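Local coordinates for purine nucleoside phosphorylase YlmD (Geobacillus stearothermophilus, PDB 6T1B), which catalyses zinc-dependent phosphorolysis of adenosine, inosine and S-methyl-5'-thioadenosine and also deaminates adenosine, at residues V117-C122 with A266-R271; R73-E78 with D108-D113; F69-W74 with N95-F100. All coordinates share one frame; numbering follows the deposited sequence.

Contact 1 of 3, residues V117-C122 with A266-R271; sequences VLLALC and AFIGRR. With NOS (inosine), chain B.
Two groups of the 266-271 segment converge on Leu119 O: the amide of Ile268 donates to it over 3.0 Å from its N, in the carbonyl plane, and Phe267 CA makes a CA-H...O contact of 3.1 Å with the same oxygen. Ala266 O is met in a similar way, by Leu121 N through a hydrogen bond and by Ala120 CA through a CA-H...O contact. The return bonds are Leu119 N to Ile268 O and, at 2.8 Å, Ala266 N to Leu121 O. With an angle of 166° between their directions, strands 118-122 and 266-269 are antiparallel neighbours inside the six-stranded mixed sheet that also contains 25-29 and 74-75. Leu121, Ala266 and Ile268 pack on strand 138-144 of the other large sheet and Leu119 on Val88; Leu119 CD1 lies beside Ile268 CG2 at 4.0 Å. On the Ala120 and Phe267 face, Leu118 turns its CG anti to the backbone N (chi1 -166°), which brings CD2 to 3.9 Å from Phe267 CB. Where the ladder ends, a water 2.6 Å from Val117 O accepts from Arg270 N. At the other end Cys122 O accepts a 3.1 Å hydrogen bond from O5' of inosine.

Contact 2 of 3, residues R73-E78 with D108-D113; sequences RWVCCE and DGLYTD
Two stacked beta-sheets meet here through Val75, Cys77 and Leu110: the short strand 74-75 is the outermost of one sheet, whereas strand 109-112 belongs to the other. No hydrogen bond crosses between the segments, and the contact is made by apolar packing. Leu110 is the central side chain. With CG anti to its carbonyl carbon (chi1 -61°), it spreads its two methyl groups over different residues. CD1 reaches the backbone and side chain of Val75, lying 3.5 Å from Val75 O and 4.0 Å from Val75 CG1, the two side chains meeting at a slant. CD2 turns to Cys77, 4.1 Å from its CB. The thiol of Cys77 continues the row toward the start of the strand, its SG 4.2 Å from Asp108 C and also 4.2 Å from Leu110 CG. Leu121, on the first sheet, touches both Leu110 and Cys77 and so widens the same apolar layer. The Asp108 side chain leaves its backbone away from residues 73-78, and its carboxylate is engaged by other groups: OD2 is bonded to His143 ND1 and to the amide of His81, and OD1 to the amide of Gly82. Since His143 and His81 are ligands of the catalytic zinc, Asp108 is a second-shell residue, and its bond to ND1 probably fixes the rotation of the His143 ring. The whole is a sheet-on-sheet interface of the YfiH/LACC1 fold, running from an apolar interior into the zinc site.

Contact 3 of 3, residues F69-W74 with N95-F100; sequences FPLERW and NGAQDF. With NOS (inosine), chain B.
The loop 95-100 brings Phe100 to the inosine pocket, and its Ala97 and Gln98 lean on Leu71 in the 3-10 turn that leads into strand 74-75. Leu71 swings CG opposite its amide nitrogen (chi1 -177°), and its two methyls divide the work: CD1 is 3.8 Å from Ala97 CB, while CD2 lies 3.6 Å from Gln98 CG, the leucine running obliquely across the glutamine chain. The same CD1 sits 3.3 Å above the plane of the Trp74 ring, displaced toward its rim, so the methyl touches both the indole and the alanine. The indole is itself pinned, since Trp74 NE1 donates to Phe69 O over 3.0 Å (N-H...O angle 162°), with the oxygen close to the ring plane. Polar links are fewer. A water accepts from Gln98 NE2 at 2.9 Å and gives a weak bond to Leu71 O. Glu72 OE2 is only near Gln98 NE2, at 3.9 Å with carboxylate and amide planes perpendicular, and pairs instead with Arg61 in a salt bridge. From helix 53-67, Arg60 NH2 binds the carbonyls of both Gly96 and Ala97, which fastens the bend at these two residues. Farther along, Phe100 meets the hypoxanthine with its edge, CE1 being 3.4 Å from inosine N1. With no direct hydrogen bond between the segments, their union rests on apolar packing and one water, while Arg60 and Thr102 supply polar fastening to the loop that carries Phe100.

In the fold
Residues 73-78 tie the three contacts together. Contacts 2 and 3 share Arg73 and Trp74, and a probable hydrogen bond from Cys76 N to Asn95 O (2.9 Å) joins the strand segment of contact 2 to the loop of contact 3. Toward contact 1, whose centre lies about 7 Å from that of contact 2, Val75 N probably bonds to Leu118 O at 2.8 Å and Leu118 N to Arg73 O at 3.0 Å, which makes strand 74-75 the parallel neighbour of 118-123. Contact 3 has its centre about 10 Å from each of the others. All three reach inosine: Cys122 from contact 1, Cys77 and Glu78 from contact 2, and Phe100 from contact 3. The Asp108 side chain is about 6 Å from the zinc.

Contact 1 of 3, residues V117-C122 with A266-R271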
loop_
_atom_site.group_PDB
_atom_site.type_symbol
_atom_site.label_atom_id
_atom_site.label_comp_id
_atom_site.label_asym_id
_atom_site.label_seq_id
_atom_site.Cartn_x
_atom_site.Cartn_y
_atom_site.Cartn_z
ATOM N N VAL A 117 -16.549 -2.902 2.830
ATOM C CA VAL A 117 -15.592 -2.092 3.570
ATOM C C VAL A 117 -14.374 -1.919 2.672
ATOM O O VAL A 117 -13.685 -2.898 2.368
ATOM C CB VAL A 117 -15.190 -2.784 4.889
ATOM C CG1 VAL A 117 -14.131 -1.990 5.605
ATOM C CG2 VAL A 117 -16.414 -2.984 5.748
ATOM N N LEU A 118 -14.091 -0.693 2.250
ATOM C CA LEU A 118 -12.957 -0.429 1.376
ATOM C C LEU A 118 -11.791 0.067 2.206
ATOM O O LEU A 118 -11.812 1.189 2.704
ATOM C CB LEU A 118 -13.313 0.576 0.277
ATOM C CG LEU A 118 -12.274 0.625 -0.846
ATOM C CD1 LEU A 118 -12.344 -0.597 -1.750
ATOM C CD2 LEU A 118 -12.371 1.916 -1.658
ATOM N N LEU A 119 -10.746 -0.749 2.348
ATOM C CA LEU A 119 -9.535 -0.307 3.015
ATOM C C LEU A 119 -8.827 0.644 2.067
ATOM O O LEU A 119 -8.678 0.335 0.875
ATOM C CB LEU A 119 -8.636 -1.501 3.323
ATOM C CG LEU A 119 -9.357 -2.639 4.070
ATOM C CD1 LEU A 119 -8.355 -3.763 4.304
ATOM C CD2 LEU A 119 -9.985 -2.209 5.337
ATOM N N ALA A 120 -8.345 1.771 2.576
ATOM C CA ALA A 120 -7.847 2.833 1.714
ATOM C C ALA A 120 -6.654 3.496 2.390
ATOM O O ALA A 120 -6.808 4.147 3.433
ATOM C CB ALA A 120 -8.976 3.829 1.441
ATOM N N LEU A 121 -5.465 3.352 1.780
ATOM C CA LEU A 121 -4.220 3.893 2.305
ATOM C C LEU A 121 -3.512 4.723 1.223
ATOM O O LEU A 121 -3.645 4.436 0.027
ATOM C CB LEU A 121 -3.289 2.779 2.819
ATOM C CG LEU A 121 -3.586 2.237 4.219
ATOM C CD1 LEU A 121 -4.819 1.367 4.399
ATOM C CD2 LEU A 121 -2.354 1.477 4.731
ATOM N N CYS A 122 -2.767 5.737 1.662
ATOM C CA CYS A 122 -2.131 6.680 0.764
ATOM C C CYS A 122 -0.664 6.367 0.549
ATOM O O CYS A 122 0.023 5.956 1.500
ATOM C CB CYS A 122 -2.237 8.078 1.363
ATOM S SG CYS A 122 -3.879 8.813 1.248
ATOM N N ALA A 266 -4.107 3.427 -2.522
ATOM C CA ALA A 266 -4.229 1.983 -2.681
ATOM C C ALA A 266 -5.491 1.558 -1.953
ATOM O O ALA A 266 -5.807 2.072 -0.872
ATOM C CB ALA A 266 -3.039 1.271 -2.048
ATOM N N PHE A 267 -6.216 0.620 -2.547
ATOM C CA PHE A 267 -7.490 0.244 -1.962
ATOM C C PHE A 267 -7.741 -1.232 -2.189
ATOM O O PHE A 267 -7.278 -1.820 -3.177
ATOM C CB PHE A 267 -8.646 1.080 -2.519
ATOM C CG PHE A 267 -8.690 1.115 -4.018
ATOM C CD1 PHE A 267 -9.378 0.155 -4.741
ATOM C CD2 PHE A 267 -8.017 2.110 -4.716
ATOM C CE1 PHE A 267 -9.402 0.198 -6.121
ATOM C CE2 PHE A 267 -8.055 2.145 -6.093
ATOM C CZ PHE A 267 -8.721 1.180 -6.794
ATOM N N ILE A 268 -8.433 -1.840 -1.238
ATOM C CA ILE A 268 -8.929 -3.204 -1.419
ATOM C C ILE A 268 -10.193 -3.393 -0.591
ATOM O O ILE A 268 -10.277 -2.967 0.569
ATOM C CB ILE A 268 -7.840 -4.246 -1.090
ATOM C CG1 ILE A 268 -8.296 -5.669 -1.437
ATOM C CG2 ILE A 268 -7.420 -4.191 0.390
ATOM C CD1 ILE A 268 -7.161 -6.701 -1.424
ATOM N N GLY A 269 -11.161 -4.090 -1.175
ATOM C CA GLY A 269 -12.409 -4.398 -0.498
ATOM C C GLY A 269 -13.192 -5.403 -1.314
ATOM O O GLY A 269 -12.836 -5.697 -2.460
ATOM N N ARG A 270 -14.247 -5.924 -0.717
ATOM C CA ARG A 270 -15.155 -6.829 -1.405
ATOM C C ARG A 270 -16.534 -6.210 -1.460
ATOM O O ARG A 270 -16.985 -5.595 -0.495
ATOM C CB ARG A 270 -15.182 -8.181 -0.707
ATOM C CG ARG A 270 -13.861 -8.897 -0.855
ATOM C CD ARG A 270 -13.887 -10.307 -0.326
ATOM N NE ARG A 270 -14.221 -10.363 1.092
ATOM C CZ ARG A 270 -15.379 -10.804 1.577
ATOM N NH1 ARG A 270 -16.328 -11.235 0.753
ATOM N NH2 ARG A 270 -15.593 -10.835 2.885
ATOM N N ARG A 271 -17.196 -6.375 -2.602
ATOM C CA ARG A 271 -18.528 -5.819 -2.769
ATOM C C ARG A 271 -19.555 -6.637 -1.999
ATOM O O ARG A 271 -19.487 -7.867 -1.954
ATOM C CB ARG A 271 -18.908 -5.820 -4.246
ATOM C CG ARG A 271 -18.007 -4.996 -5.119
ATOM C CD ARG A 271 -18.626 -4.829 -6.519
ATOM N NE ARG A 271 -17.692 -4.120 -7.377
ATOM C CZ ARG A 271 -17.508 -2.799 -7.356
ATOM N NH1 ARG A 271 -18.231 -2.045 -6.545
ATOM N NH2 ARG A 271 -16.625 -2.239 -8.170
HETATM N N9 NOS B . -0.299 11.455 4.372
HETATM C C4 NOS B . -1.363 10.662 4.588
HETATM N N3 NOS B . -1.530 9.319 5.193
HETATM C C2 NOS B . -2.846 8.759 5.313
HETATM N N1 NOS B . -4.007 9.470 4.858
HETATM C C6 NOS B . -3.907 10.753 4.274
HETATM O O6 NOS B . -4.914 11.290 3.901
HETATM C C5 NOS B . -2.483 11.331 4.155
HETATM N N7 NOS B . -2.085 12.455 3.644
HETATM C C8 NOS B . -0.764 12.558 3.775
HETATM C "C5'" NOS B . 1.808 7.805 3.517
HETATM O "O5'" NOS B . 2.629 7.338 2.451
HETATM C "C4'" NOS B . 2.322 9.112 4.065
HETATM O "O4'" NOS B . 1.451 10.170 3.607
HETATM C "C1'" NOS B . 1.061 10.985 4.693
HETATM C "C2'" NOS B . 1.222 10.138 5.951
HETATM O "O2'" NOS B . 1.499 10.964 7.074
HETATM C "C3'" NOS B . 2.391 9.221 5.589
HETATM O "O3'" NOS B . 3.628 9.852 5.958
HETATM O O HOH W 1 -14.760 -5.295 2.050
#

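Contact 2 of 3, residues R73-E78 with D108-D113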
loop_
_atom_site.group_PDB
_atom_site.type_symbol
_atom_site.label_atom_id
_atom_site.label_comp_id
_atom_site.label_asym_id
_atom_site.label_seq_id
_atom_site.Cartn_x
_atom_site.Cartn_y
_atom_site.Cartn_z
ATOM N N ARG A 73 -18.115 4.197 2.812
ATOM C CA ARG A 73 -17.758 2.826 3.152
ATOM C C ARG A 73 -16.252 2.589 3.223
ATOM O O ARG A 73 -15.824 1.442 3.406
ATOM C CB ARG A 73 -18.414 1.850 2.166
ATOM C CG ARG A 73 -19.927 1.811 2.307
ATOM C CD ARG A 73 -20.579 0.996 1.221
ATOM N NE ARG A 73 -21.972 1.391 1.044
ATOM C CZ ARG A 73 -22.761 0.931 0.080
ATOM N NH1 ARG A 73 -22.293 0.052 -0.798
ATOM N NH2 ARG A 73 -24.016 1.353 -0.002
ATOM N N TRP A 74 -15.441 3.638 3.117
ATOM C CA TRP A 74 -14.002 3.470 3.172
ATOM C C TRP A 74 -13.531 3.524 4.622
ATOM O O TRP A 74 -14.167 4.172 5.467
ATOM C CB TRP A 74 -13.273 4.573 2.412
ATOM C CG TRP A 74 -13.587 4.728 0.970
ATOM C CD1 TRP A 74 -14.583 4.153 0.236
ATOM C CD2 TRP A 74 -12.848 5.561 0.083
ATOM N NE1 TRP A 74 -14.507 4.593 -1.081
ATOM C CE2 TRP A 74 -13.452 5.466 -1.183
ATOM C CE3 TRP A 74 -11.723 6.376 0.235
ATOM C CZ2 TRP A 74 -12.961 6.173 -2.283
ATOM C CZ3 TRP A 74 -11.270 7.093 -0.855
ATOM C CH2 TRP A 74 -11.877 6.971 -2.088
ATOM N N VAL A 75 -12.374 2.902 4.895
ATOM C CA VAL A 75 -11.699 3.013 6.186
ATOM C C VAL A 75 -10.244 3.357 5.926
ATOM O O VAL A 75 -9.576 2.668 5.153
ATOM C CB VAL A 75 -11.777 1.714 6.997
ATOM C CG1 VAL A 75 -11.117 1.922 8.348
ATOM C CG2 VAL A 75 -13.207 1.252 7.172
ATOM N N CYS A 76 -9.768 4.423 6.567
ATOM C CA CYS A 76 -8.415 4.927 6.440
ATOM C C CYS A 76 -7.735 4.876 7.804
ATOM O O CYS A 76 -8.393 4.807 8.858
ATOM C CB CYS A 76 -8.448 6.376 5.941
ATOM S SG CYS A 76 -9.191 6.561 4.289
ATOM N N CYS A 77 -6.412 4.977 7.776
ATOM C CA CYS A 77 -5.618 5.002 8.997
ATOM C C CYS A 77 -4.585 6.115 8.959
ATOM O O CYS A 77 -4.323 6.726 7.925
ATOM C CB CYS A 77 -4.966 3.645 9.268
ATOM S SG CYS A 77 -3.818 3.047 8.024
ATOM N N GLU A 78 -4.033 6.402 10.134
ATOM C CA GLU A 78 -3.174 7.563 10.295
ATOM C C GLU A 78 -1.884 7.432 9.512
ATOM O O GLU A 78 -1.338 8.444 9.059
ATOM C CB GLU A 78 -2.844 7.763 11.764
ATOM C CG GLU A 78 -2.103 9.026 12.046
ATOM C CD GLU A 78 -1.822 9.225 13.537
ATOM O OE1 GLU A 78 -1.214 10.297 13.866
ATOM O OE2 GLU A 78 -2.192 8.386 14.386
ATOM N N ASP A 108 -0.505 1.487 10.426
ATOM C CA ASP A 108 -0.074 1.555 9.054
ATOM C C ASP A 108 -0.611 0.405 8.217
ATOM O O ASP A 108 -0.255 0.296 7.040
ATOM C CB ASP A 108 1.462 1.616 8.984
ATOM C CG ASP A 108 1.971 2.983 9.379
ATOM O OD1 ASP A 108 2.019 3.236 10.608
ATOM O OD2 ASP A 108 2.214 3.773 8.436
ATOM N N GLY A 109 -1.460 -0.430 8.777
ATOM C CA GLY A 109 -2.124 -1.433 7.979
ATOM C C GLY A 109 -3.481 -1.728 8.570
ATOM O O GLY A 109 -3.734 -1.507 9.759
ATOM N N LEU A 110 -4.347 -2.269 7.718
ATOM C CA LEU A 110 -5.709 -2.592 8.092
ATOM C C LEU A 110 -6.069 -3.928 7.465
ATOM O O LEU A 110 -5.532 -4.290 6.413
ATOM C CB LEU A 110 -6.714 -1.573 7.548
ATOM C CG LEU A 110 -6.545 -0.143 8.029
ATOM C CD1 LEU A 110 -7.465 0.794 7.267
ATOM C CD2 LEU A 110 -6.747 -0.054 9.521
ATOM N N TYR A 111 -6.996 -4.646 8.091
ATOM C CA TYR A 111 -7.567 -5.797 7.409
ATOM C C TYR A 111 -9.018 -5.963 7.818
ATOM O O TYR A 111 -9.443 -5.452 8.855
ATOM C CB TYR A 111 -6.801 -7.098 7.641
ATOM C CG TYR A 111 -6.845 -7.713 9.014
ATOM C CD1 TYR A 111 -7.781 -8.690 9.328
ATOM C CD2 TYR A 111 -5.896 -7.384 9.966
ATOM C CE1 TYR A 111 -7.786 -9.300 10.567
ATOM C CE2 TYR A 111 -5.902 -7.997 11.194
ATOM C CZ TYR A 111 -6.835 -8.940 11.492
ATOM O OH TYR A 111 -6.808 -9.543 12.733
ATOM N N THR A 112 -9.781 -6.697 7.007
ATOM C CA THR A 112 -11.166 -6.981 7.343
ATOM C C THR A 112 -11.588 -8.298 6.711
ATOM O O THR A 112 -11.100 -8.675 5.635
ATOM C CB THR A 112 -12.096 -5.853 6.876
ATOM O OG1 THR A 112 -13.434 -6.071 7.326
ATOM C CG2 THR A 112 -12.108 -5.734 5.353
ATOM N N ASP A 113 -12.512 -8.974 7.371
ATOM C CA ASP A 113 -13.140 -10.151 6.796
ATOM C C ASP A 113 -14.585 -9.895 6.377
ATOM O O ASP A 113 -15.305 -10.825 6.031
ATOM C CB ASP A 113 -13.003 -11.374 7.713
ATOM C CG ASP A 113 -13.768 -11.236 9.009
ATOM O OD1 ASP A 113 -14.428 -10.211 9.203
ATOM O OD2 ASP A 113 -13.702 -12.170 9.844
#

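Contact 3 of 3, residues F69-W74 with N95-F100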
loop_
_atom_site.group_PDB
_atom_site.type_symbol
_atom_site.label_atom_id
_atom_site.label_comp_id
_atom_site.label_asym_id
_atom_site.label_seq_id
_atom_site.Cartn_x
_atom_site.Cartn_y
_atom_site.Cartn_z
ATOM N N PHE A 69 -18.151 2.378 -5.226
ATOM C CA PHE A 69 -17.833 1.967 -3.856
ATOM C C PHE A 69 -17.841 3.251 -3.032
ATOM O O PHE A 69 -16.829 3.954 -2.940
ATOM C CB PHE A 69 -16.492 1.237 -3.789
ATOM C CG PHE A 69 -16.444 0.146 -2.758
ATOM C CD1 PHE A 69 -16.124 -1.160 -3.117
ATOM C CD2 PHE A 69 -16.739 0.415 -1.434
ATOM C CE1 PHE A 69 -16.087 -2.170 -2.160
ATOM C CE2 PHE A 69 -16.701 -0.590 -0.476
ATOM C CZ PHE A 69 -16.358 -1.870 -0.835
ATOM N N PRO A 70 -19.000 3.608 -2.460
ATOM C CA PRO A 70 -19.156 4.931 -1.846
ATOM C C PRO A 70 -18.113 5.273 -0.797
ATOM O O PRO A 70 -17.659 4.421 -0.031
ATOM C CB PRO A 70 -20.554 4.859 -1.222
ATOM C CG PRO A 70 -21.301 3.927 -2.153
ATOM C CD PRO A 70 -20.286 2.882 -2.536
ATOM N N LEU A 71 -17.763 6.558 -0.765
ATOM C CA LEU A 71 -16.767 7.075 0.165
ATOM C C LEU A 71 -17.157 6.797 1.607
ATOM O O LEU A 71 -16.271 6.578 2.445
ATOM C CB LEU A 71 -16.618 8.583 -0.085
ATOM C CG LEU A 71 -15.556 9.301 0.744
ATOM C CD1 LEU A 71 -14.185 8.685 0.686
ATOM C CD2 LEU A 71 -15.472 10.760 0.273
ATOM N N GLU A 72 -18.458 6.776 1.909
ATOM C CA GLU A 72 -18.938 6.469 3.254
ATOM C C GLU A 72 -18.553 5.066 3.722
ATOM O O GLU A 72 -18.696 4.752 4.912
ATOM C CB GLU A 72 -20.464 6.592 3.285
ATOM C CG GLU A 72 -20.994 8.013 3.123
ATOM C CD GLU A 72 -20.832 8.571 1.714
ATOM O OE1 GLU A 72 -20.800 7.782 0.748
ATOM O OE2 GLU A 72 -20.725 9.809 1.569
ATOM N N ARG A 73 -18.115 4.197 2.812
ATOM C CA ARG A 73 -17.758 2.826 3.152
ATOM C C ARG A 73 -16.252 2.589 3.223
ATOM O O ARG A 73 -15.824 1.442 3.406
ATOM C CB ARG A 73 -18.414 1.850 2.166
ATOM C CG ARG A 73 -19.927 1.811 2.307
ATOM C CD ARG A 73 -20.579 0.996 1.221
ATOM N NE ARG A 73 -21.972 1.391 1.044
ATOM C CZ ARG A 73 -22.761 0.931 0.080
ATOM N NH1 ARG A 73 -22.293 0.052 -0.798
ATOM N NH2 ARG A 73 -24.016 1.353 -0.002
ATOM N N TRP A 74 -15.441 3.638 3.117
ATOM C CA TRP A 74 -14.002 3.470 3.172
ATOM C C TRP A 74 -13.531 3.524 4.622
ATOM O O TRP A 74 -14.167 4.172 5.467
ATOM C CB TRP A 74 -13.273 4.573 2.412
ATOM C CG TRP A 74 -13.587 4.728 0.970
ATOM C CD1 TRP A 74 -14.583 4.153 0.236
ATOM C CD2 TRP A 74 -12.848 5.561 0.083
ATOM N NE1 TRP A 74 -14.507 4.593 -1.081
ATOM C CE2 TRP A 74 -13.452 5.466 -1.183
ATOM C CE3 TRP A 74 -11.723 6.376 0.235
ATOM C CZ2 TRP A 74 -12.961 6.173 -2.283
ATOM C CZ3 TRP A 74 -11.270 7.093 -0.855
ATOM C CH2 TRP A 74 -11.877 6.971 -2.088
ATOM N N ASN A 95 -14.191 6.191 8.814
ATOM C CA ASN A 95 -13.092 6.696 9.627
ATOM C C ASN A 95 -11.965 7.169 8.715
ATOM O O ASN A 95 -11.399 6.380 7.951
ATOM C CB ASN A 95 -12.572 5.611 10.563
ATOM C CG ASN A 95 -13.515 5.325 11.701
ATOM O OD1 ASN A 95 -14.568 5.942 11.839
ATOM N ND2 ASN A 95 -13.126 4.364 12.539
ATOM N N GLY A 96 -11.669 8.453 8.772
ATOM C CA GLY A 96 -10.640 9.036 7.951
ATOM C C GLY A 96 -11.012 9.232 6.502
ATOM O O GLY A 96 -10.144 9.600 5.698
ATOM N N ALA A 97 -12.258 8.991 6.132
ATOM C CA ALA A 97 -12.626 9.039 4.714
ATOM C C ALA A 97 -12.712 10.472 4.199
ATOM O O ALA A 97 -12.289 10.762 3.072
ATOM C CB ALA A 97 -13.942 8.311 4.495
ATOM N N GLN A 98 -13.246 11.375 5.004
ATOM C CA GLN A 98 -13.347 12.777 4.648
ATOM C C GLN A 98 -12.686 13.697 5.653
ATOM O O GLN A 98 -12.590 14.903 5.393
ATOM C CB GLN A 98 -14.825 13.180 4.518
ATOM C CG GLN A 98 -15.536 12.376 3.457
ATOM C CD GLN A 98 -16.978 12.772 3.285
ATOM O OE1 GLN A 98 -17.295 13.946 3.144
ATOM N NE2 GLN A 98 -17.867 11.782 3.306
ATOM N N ASP A 99 -12.238 13.178 6.794
ATOM C CA ASP A 99 -11.620 13.990 7.841
ATOM C C ASP A 99 -10.440 13.174 8.355
ATOM O O ASP A 99 -10.644 12.116 8.967
ATOM C CB ASP A 99 -12.599 14.286 8.976
ATOM C CG ASP A 99 -12.015 15.225 10.021
ATOM O OD1 ASP A 99 -12.792 15.914 10.702
ATOM O OD2 ASP A 99 -10.771 15.297 10.138
ATOM N N PHE A 100 -9.210 13.643 8.113
ATOM C CA PHE A 100 -8.047 12.872 8.530
ATOM C C PHE A 100 -8.046 12.593 10.027
ATOM O O PHE A 100 -7.536 11.552 10.461
ATOM C CB PHE A 100 -6.775 13.638 8.159
ATOM C CG PHE A 100 -5.519 12.878 8.407
ATOM C CD1 PHE A 100 -5.243 11.722 7.686
ATOM C CD2 PHE A 100 -4.607 13.298 9.343
ATOM C CE1 PHE A 100 -4.069 10.997 7.915
ATOM C CE2 PHE A 100 -3.432 12.578 9.571
ATOM C CZ PHE A 100 -3.171 11.428 8.851
HETATM N N9 NOS B . -0.299 11.455 4.372
HETATM C C4 NOS B . -1.363 10.662 4.588
HETATM N N3 NOS B . -1.530 9.319 5.193
HETATM C C2 NOS B . -2.846 8.759 5.313
HETATM N N1 NOS B . -4.007 9.470 4.858
HETATM C C6 NOS B . -3.907 10.753 4.274
HETATM O O6 NOS B . -4.914 11.290 3.901
HETATM C C5 NOS B . -2.483 11.331 4.155
HETATM N N7 NOS B . -2.085 12.455 3.644
HETATM C C8 NOS B . -0.764 12.558 3.775
HETATM C "C5'" NOS B . 1.808 7.805 3.517
HETATM O "O5'" NOS B . 2.629 7.338 2.451
HETATM C "C4'" NOS B . 2.322 9.112 4.065
HETATM O "O4'" NOS B . 1.451 10.170 3.607
HETATM C "C1'" NOS B . 1.061 10.985 4.693
HETATM C "C2'" NOS B . 1.222 10.138 5.951
HETATM O "O2'" NOS B . 1.499 10.964 7.074
HETATM C "C3'" NOS B . 2.391 9.221 5.589
HETATM O "O3'" NOS B . 3.628 9.852 5.958
HETATM O O HOH W 2 -17.279 9.153 4.279
#